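Local coordinates for outer membrane porin protein 32 (Delftia acidovorans, PDB 2FGQ), which assembles as a homotrimer and forms anion-selective channels in the bacterial outer membrane, at residues Lys298-Val310 / Gly314-Val326. Sequence-based numbering, arbitrary orientation.
Sequences KDASTLGLQAKGV and GVQAGESQTGVQV. With CA (calcium ion), chain C.
L305 and Q321 pass alongside each other in opposite directions where the long loop after strand 286-297 of this 16-stranded porin barrel folds back over the inner face of the last strand, 320-331, in the tight, buried part of the contact. With CG anti to the backbone N (chi1 -168°) and the chain extended beyond it, Q321 carries its amide from the strand to the loop at L305. L305 in turn drops CD1 to 3.5 Å from G323 N, and a side chain on G323 would probably crowd that methyl. Cutting Q321 back to an alanine is likely to open a gap beside L305 CG, where the end of the amide now packs.

Toward the exposed turns around D299 and A317, backbone joins the two arms of the loop. G318 N, in a type II turn, bonds almost straight to S301 O at 3.0 Å (N-H...O 168°), whereas V315 N reaches T302 O from above its carbonyl plane. T302 lays CB and CG2 against V315 O, CG2 at 3.4 Å.

At the other end direct packing gives way to water bridges: I112 N takes up Q325 OE1, while water 1 accepts from Q325 NE2 and donates to K308 O, each at 2.9 Å.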
ATOM      1  N   LYS A 298      13.893  23.290 -29.481  1.00 15.94           N
ATOM      2  CA  LYS A 298      13.943  23.812 -30.855  1.00 18.16           C
ATOM      3  C   LYS A 298      12.965  23.045 -31.733  1.00 17.84           C
ATOM      4  O   LYS A 298      12.650  21.853 -31.501  1.00 17.08           O
ATOM      5  CB  LYS A 298      15.360  23.693 -31.406  1.00 20.05           C
ATOM      6  CG  LYS A 298      16.423  24.405 -30.595  1.00 24.50           C
ATOM      7  CD  LYS A 298      16.211  25.909 -30.505  1.00 31.11           C
ATOM      8  CE  LYS A 298      16.827  26.646 -31.692  1.00 35.66           C
ATOM      9  NZ  LYS A 298      16.534  28.133 -31.570  1.00 40.53           N
ATOM     10  N   ASP A 299      12.459  23.725 -32.758  1.00 17.55           N
ATOM     11  CA  ASP A 299      11.688  23.090 -33.809  1.00 18.94           C
ATOM     12  C   ASP A 299      10.489  22.310 -33.275  1.00 18.32           C
ATOM     13  O   ASP A 299       9.589  22.918 -32.651  1.00 19.41           O
ATOM     14  CB  ASP A 299      12.636  22.260 -34.677  1.00 18.94           C
ATOM     15  CG  ASP A 299      13.700  23.112 -35.316  1.00 23.31           C
ATOM     16  OD1 ASP A 299      13.319  24.137 -35.920  1.00 26.71           O
ATOM     17  OD2 ASP A 299      14.932  22.854 -35.292  1.00 26.69           O
ATOM     18  N   ALA A 300      10.460  20.995 -33.453  1.00 17.20           N
ATOM     19  CA  ALA A 300       9.300  20.197 -33.061  1.00 17.08           C
ATOM     20  C   ALA A 300       9.379  19.618 -31.631  1.00 15.87           C
ATOM     21  O   ALA A 300       8.484  18.924 -31.177  1.00 16.74           O
ATOM     22  CB  ALA A 300       9.072  19.080 -34.055  1.00 17.39           C
ATOM     23  N   SER A 301      10.478  19.863 -30.956  1.00 15.03           N
ATOM     24  CA  SER A 301      10.673  19.337 -29.602  1.00 13.54           C
ATOM     25  C   SER A 301       9.700  19.964 -28.612  1.00 13.44           C
ATOM     26  O   SER A 301       9.430  21.164 -28.671  1.00 14.66           O
ATOM     27  CB  SER A 301      12.124  19.556 -29.174  1.00 13.60           C
ATOM     28  OG  SER A 301      12.404  18.956 -27.918  1.00 13.72           O
ATOM     29  N   THR A 302       9.197  19.128 -27.717  1.00 13.69           N
ATOM     30  CA  THR A 302       8.153  19.478 -26.752  1.00 14.38           C
ATOM     31  C   THR A 302       8.477  19.025 -25.322  1.00 14.65           C
ATOM     32  O   THR A 302       7.558  18.817 -24.522  1.00 14.41           O
ATOM     33  CB  THR A 302       6.790  18.840 -27.128  1.00 15.55           C
ATOM     34  OG1 THR A 302       6.946  17.431 -27.280  1.00 16.39           O
ATOM     35  CG2 THR A 302       6.255  19.375 -28.447  1.00 16.82           C
ATOM     36  N   LEU A 303       9.754  18.837 -25.014  1.00 13.20           N
ATOM     37  CA  LEU A 303      10.155  18.358 -23.700  1.00 13.36           C
ATOM     38  C   LEU A 303       9.843  19.347 -22.595  1.00 13.55           C
ATOM     39  O   LEU A 303       9.998  20.548 -22.746  1.00 13.00           O
ATOM     40  CB  LEU A 303      11.635  18.001 -23.669  1.00 13.82           C
ATOM     41  CG  LEU A 303      12.077  16.897 -24.629  1.00 13.52           C
ATOM     42  CD1 LEU A 303      13.575  16.722 -24.488  1.00 14.56           C
ATOM     43  CD2 LEU A 303      11.337  15.561 -24.397  1.00 15.92           C
ATOM     44  N   GLY A 304       9.449  18.802 -21.463  1.00 12.66           N
ATOM     45  CA  GLY A 304       9.192  19.601 -20.286  1.00 12.74           C
ATOM     46  C   GLY A 304       9.998  19.165 -19.081  1.00 12.31           C
ATOM     47  O   GLY A 304      10.386  17.985 -18.934  1.00 13.34           O
ATOM     48  N   LEU A 305      10.208  20.111 -18.189  1.00 12.56           N
ATOM     49  CA  LEU A 305      10.893  19.856 -16.941  1.00 12.67           C
ATOM     50  C   LEU A 305      10.036  18.972 -16.024  1.00 12.15           C
ATOM     51  O   LEU A 305       8.790  19.013 -16.047  1.00 13.98           O
ATOM     52  CB  LEU A 305      11.219  21.158 -16.258  1.00 13.37           C
ATOM     53  CG  LEU A 305      12.177  22.089 -16.979  1.00 13.25           C
ATOM     54  CD1 LEU A 305      12.102  23.493 -16.374  1.00 14.67           C
ATOM     55  CD2 LEU A 305      13.581  21.520 -16.911  1.00 13.08           C
ATOM     56  N   GLN A 306      10.702  18.224 -15.168  1.00 12.42           N
ATOM     57  CA  GLN A 306      10.010  17.204 -14.371  1.00 12.43           C
ATOM     58  C   GLN A 306       9.782  17.679 -12.934  1.00 12.84           C
ATOM     59  O   GLN A 306      10.471  17.225 -12.005  1.00 13.69           O
ATOM     60  CB  GLN A 306      10.825  15.927 -14.407  1.00 13.09           C
ATOM     61  CG  GLN A 306      10.937  15.382 -15.826  1.00 15.02           C
ATOM     62  CD  GLN A 306       9.608  15.076 -16.440  1.00 15.84           C
ATOM     63  OE1 GLN A 306       9.133  15.785 -17.370  1.00 19.67           O
ATOM     64  NE2 GLN A 306       8.990  14.024 -15.958  1.00 15.25           N
ATOM     65  N   ALA A 307       8.829  18.603 -12.753  1.00 11.90           N
ATOM     66  CA  ALA A 307       8.504  19.109 -11.402  1.00 12.39           C
ATOM     67  C   ALA A 307       7.485  18.135 -10.791  1.00 11.67           C
ATOM     68  O   ALA A 307       6.273  18.362 -10.906  1.00 11.75           O
ATOM     69  CB  ALA A 307       7.929  20.530 -11.444  1.00 12.59           C
ATOM     70  N   LYS A 308       7.969  17.034 -10.215  1.00 11.36           N
ATOM     71  CA  LYS A 308       7.116  15.946  -9.759  1.00 11.47           C
ATOM     72  C   LYS A 308       6.132  16.486  -8.728  1.00 11.10           C
ATOM     73  O   LYS A 308       6.531  17.175  -7.784  1.00 10.92           O
ATOM     74  CB  LYS A 308       7.929  14.836  -9.139  1.00 11.90           C
ATOM     75  CG  LYS A 308       7.122  13.638  -8.701  1.00 13.13           C
ATOM     76  CD  LYS A 308       8.035  12.484  -8.230  1.00 14.59           C
ATOM     77  CE  LYS A 308       8.476  11.580  -9.379  1.00 17.47           C
ATOM     78  NZ  LYS A 308       9.427  10.523  -8.952  1.00 18.18           N
ATOM     79  N   GLY A 309       4.865  16.142  -8.925  1.00 10.69           N
ATOM     80  CA  GLY A 309       3.775  16.566  -8.058  1.00 11.49           C
ATOM     81  C   GLY A 309       3.238  17.920  -8.401  1.00 12.11           C
ATOM     82  O   GLY A 309       2.298  18.369  -7.741  1.00 11.62           O
ATOM     83  N   VAL A 310       3.813  18.584  -9.403  1.00 11.91           N
ATOM     84  CA  VAL A 310       3.296  19.891  -9.829  1.00 13.12           C
ATOM     85  C   VAL A 310       2.961  19.867 -11.309  1.00 12.90           C
ATOM     86  O   VAL A 310       1.798  19.994 -11.688  1.00 14.20           O
ATOM     87  CB  VAL A 310       4.235  21.064  -9.444  1.00 13.73           C
ATOM     88  CG1 VAL A 310       3.687  22.394  -9.973  1.00 15.94           C
ATOM     89  CG2 VAL A 310       4.359  21.121  -7.932  1.00 14.35           C
ATOM     90  N   GLY A 314       4.619  17.908 -21.138  1.00 15.96           N
ATOM     91  CA  GLY A 314       5.314  18.605 -22.186  1.00 16.33           C
ATOM     92  C   GLY A 314       4.941  20.060 -22.299  1.00 16.17           C
ATOM     93  O   GLY A 314       4.097  20.599 -21.569  1.00 17.10           O
ATOM     94  N   VAL A 315       5.599  20.732 -23.233  1.00 15.96           N
ATOM     95  CA  VAL A 315       5.263  22.087 -23.588  1.00 16.37           C
ATOM     96  C   VAL A 315       5.000  22.174 -25.089  1.00 16.86           C
ATOM     97  O   VAL A 315       5.245  21.218 -25.814  1.00 18.46           O
ATOM     98  CB  VAL A 315       6.366  23.084 -23.170  1.00 15.49           C
ATOM     99  CG1 VAL A 315       6.561  23.043 -21.651  1.00 16.81           C
ATOM    100  CG2 VAL A 315       7.701  22.847 -23.911  1.00 16.32           C
ATOM    101  N   GLN A 316       4.505  23.319 -25.556  1.00 18.29           N
ATOM    102  CA  GLN A 316       4.282  23.484 -26.988  1.00 19.12           C
ATOM    103  C   GLN A 316       5.615  23.423 -27.756  1.00 18.73           C
ATOM    104  O   GLN A 316       6.681  23.789 -27.259  1.00 18.15           O
ATOM    105  CB  GLN A 316       3.575  24.801 -27.255  1.00 19.90           C
ATOM    106  CG  GLN A 316       2.227  24.891 -26.600  1.00 24.04           C
ATOM    107  CD  GLN A 316       1.786  26.328 -26.352  1.00 31.04           C
ATOM    108  OE1 GLN A 316       0.844  26.759 -26.973  1.00 38.24           O
ATOM    109  NE2 GLN A 316       2.467  27.062 -25.441  1.00 33.08           N
ATOM    110  N   ALA A 317       5.539  22.969 -29.001  1.00 18.69           N
ATOM    111  CA  ALA A 317       6.718  22.815 -29.835  1.00 18.51           C
ATOM    112  C   ALA A 317       7.550  24.077 -29.891  1.00 18.19           C
ATOM    113  O   ALA A 317       7.026  25.187 -30.108  1.00 20.50           O
ATOM    114  CB  ALA A 317       6.295  22.421 -31.246  1.00 19.25           C
ATOM    115  N   GLY A 318       8.835  23.917 -29.642  1.00 16.99           N
ATOM    116  CA  GLY A 318       9.787  24.994 -29.780  1.00 16.76           C
ATOM    117  C   GLY A 318       9.804  26.022 -28.677  1.00 17.85           C
ATOM    118  O   GLY A 318      10.511  27.035 -28.789  1.00 18.73           O
ATOM    119  N   GLU A 319       9.085  25.737 -27.597  1.00 18.34           N
ATOM    120  CA  GLU A 319       9.016  26.657 -26.479  1.00 18.65           C
ATOM    121  C   GLU A 319      10.140  26.427 -25.491  1.00 17.92           C
ATOM    122  O   GLU A 319      10.612  25.302 -25.319  1.00 17.96           O
ATOM    123  CB  GLU A 319       7.700  26.480 -25.720  1.00 19.06           C
ATOM    124  CG  GLU A 319       6.466  26.956 -26.458  1.00 23.34           C
ATOM    125  CD  GLU A 319       6.416  28.458 -26.614  1.00 28.25           C
ATOM    126  OE1 GLU A 319       6.608  29.184 -25.623  1.00 31.72           O
ATOM    127  OE2 GLU A 319       6.206  28.911 -27.750  1.00 36.22           O
ATOM    128  N   SER A 320      10.547  27.494 -24.819  1.00 17.14           N
ATOM    129  CA  SER A 320      11.477  27.401 -23.727  1.00 17.48           C
ATOM    130  C   SER A 320      10.639  27.406 -22.456  1.00 17.37           C
ATOM    131  O   SER A 320       9.619  28.093 -22.376  1.00 20.63           O
ATOM    132  CB  SER A 320      12.409  28.608 -23.709  1.00 18.42           C
ATOM    133  OG  SER A 320      13.251  28.607 -24.859  1.00 23.79           O
ATOM    134  N   GLN A 321      11.090  26.679 -21.452  1.00 15.51           N
ATOM    135  CA  GLN A 321      10.409  26.601 -20.165  1.00 14.15           C
ATOM    136  C   GLN A 321      11.417  26.832 -19.039  1.00 14.23           C
ATOM    137  O   GLN A 321      12.538  26.354 -19.071  1.00 14.64           O
ATOM    138  CB  GLN A 321       9.798  25.227 -20.036  1.00 14.90           C
ATOM    139  CG  GLN A 321       8.809  25.047 -18.895  1.00 14.08           C
ATOM    140  CD  GLN A 321       8.528  23.558 -18.601  1.00 14.12           C
ATOM    141  OE1 GLN A 321       7.388  23.161 -18.264  1.00 18.48           O
ATOM    142  NE2 GLN A 321       9.559  22.755 -18.723  1.00 12.06           N
ATOM    143  N   THR A 322      10.994  27.587 -18.036  1.00 14.21           N
ATOM    144  CA  THR A 322      11.768  27.813 -16.848  1.00 14.54           C
ATOM    145  C   THR A 322      11.066  27.164 -15.675  1.00 14.41           C
ATOM    146  O   THR A 322       9.850  27.245 -15.551  1.00 15.37           O
ATOM    147  CB  THR A 322      11.898  29.328 -16.611  1.00 16.03           C
ATOM    148  OG1 THR A 322      12.500  29.928 -17.768  1.00 19.70           O
ATOM    149  CG2 THR A 322      12.853  29.644 -15.481  1.00 19.15           C
ATOM    150  N   GLY A 323      11.849  26.575 -14.797  1.00 13.36           N
ATOM    151  CA  GLY A 323      11.306  25.959 -13.593  1.00 13.05           C
ATOM    152  C   GLY A 323      12.152  26.211 -12.380  1.00 12.74           C
ATOM    153  O   GLY A 323      13.360  26.451 -12.461  1.00 12.96           O
ATOM    154  N   VAL A 324      11.495  26.164 -11.231  1.00 13.22           N
ATOM    155  CA  VAL A 324      12.132  26.382  -9.942  1.00 13.75           C
ATOM    156  C   VAL A 324      11.539  25.357  -8.961  1.00 12.69           C
ATOM    157  O   VAL A 324      10.326  25.095  -8.979  1.00 13.47           O
ATOM    158  CB  VAL A 324      11.802  27.809  -9.383  1.00 15.43           C
ATOM    159  CG1 VAL A 324      12.555  28.048  -8.082  1.00 18.16           C
ATOM    160  CG2 VAL A 324      12.114  28.841 -10.390  1.00 19.32           C
ATOM    161  N   GLN A 325      12.383  24.843  -8.070  1.00 12.54           N
ATOM    162  CA  GLN A 325      11.946  23.980  -6.948  1.00 12.41           C
ATOM    163  C   GLN A 325      12.725  24.432  -5.736  1.00 13.03           C
ATOM    164  O   GLN A 325      13.954  24.614  -5.812  1.00 14.30           O
ATOM    165  CB  GLN A 325      12.320  22.506  -7.160  1.00 14.39           C
ATOM    166  CG  GLN A 325      11.553  21.769  -8.134  1.00 17.08           C
ATOM    167  CD  GLN A 325      12.032  20.337  -8.294  1.00 15.04           C
ATOM    168  OE1 GLN A 325      13.237  20.111  -8.419  1.00 15.03           O
ATOM    169  NE2 GLN A 325      11.102  19.391  -8.337  1.00 13.08           N
ATOM    170  N   VAL A 326      12.042  24.608  -4.622  1.00 10.66           N
ATOM    171  CA  VAL A 326      12.704  24.911  -3.360  1.00 12.38           C
ATOM    172  C   VAL A 326      12.054  24.002  -2.314  1.00 11.00           C
ATOM    173  O   VAL A 326      10.850  23.982  -2.200  1.00 11.37           O
ATOM    174  CB  VAL A 326      12.503  26.385  -2.971  1.00 12.78           C
ATOM    175  CG1 VAL A 326      13.026  26.678  -1.582  1.00 16.48           C
ATOM    176  CG2 VAL A 326      13.209  27.314  -3.983  1.00 15.28           C
TER
HETATM  177 CA    CA C 501       1.157  18.420  -5.770  1.00 10.48          CA
HETATM  178  O   HOH W   1       8.296  19.421  -7.730  1.00 12.19           O
HETATM  179  O   HOH W   2      10.695  16.596  -8.660  1.00 15.79           O
HETATM  180  O   HOH W   3      -0.329  16.611  -6.538  1.00 13.53           O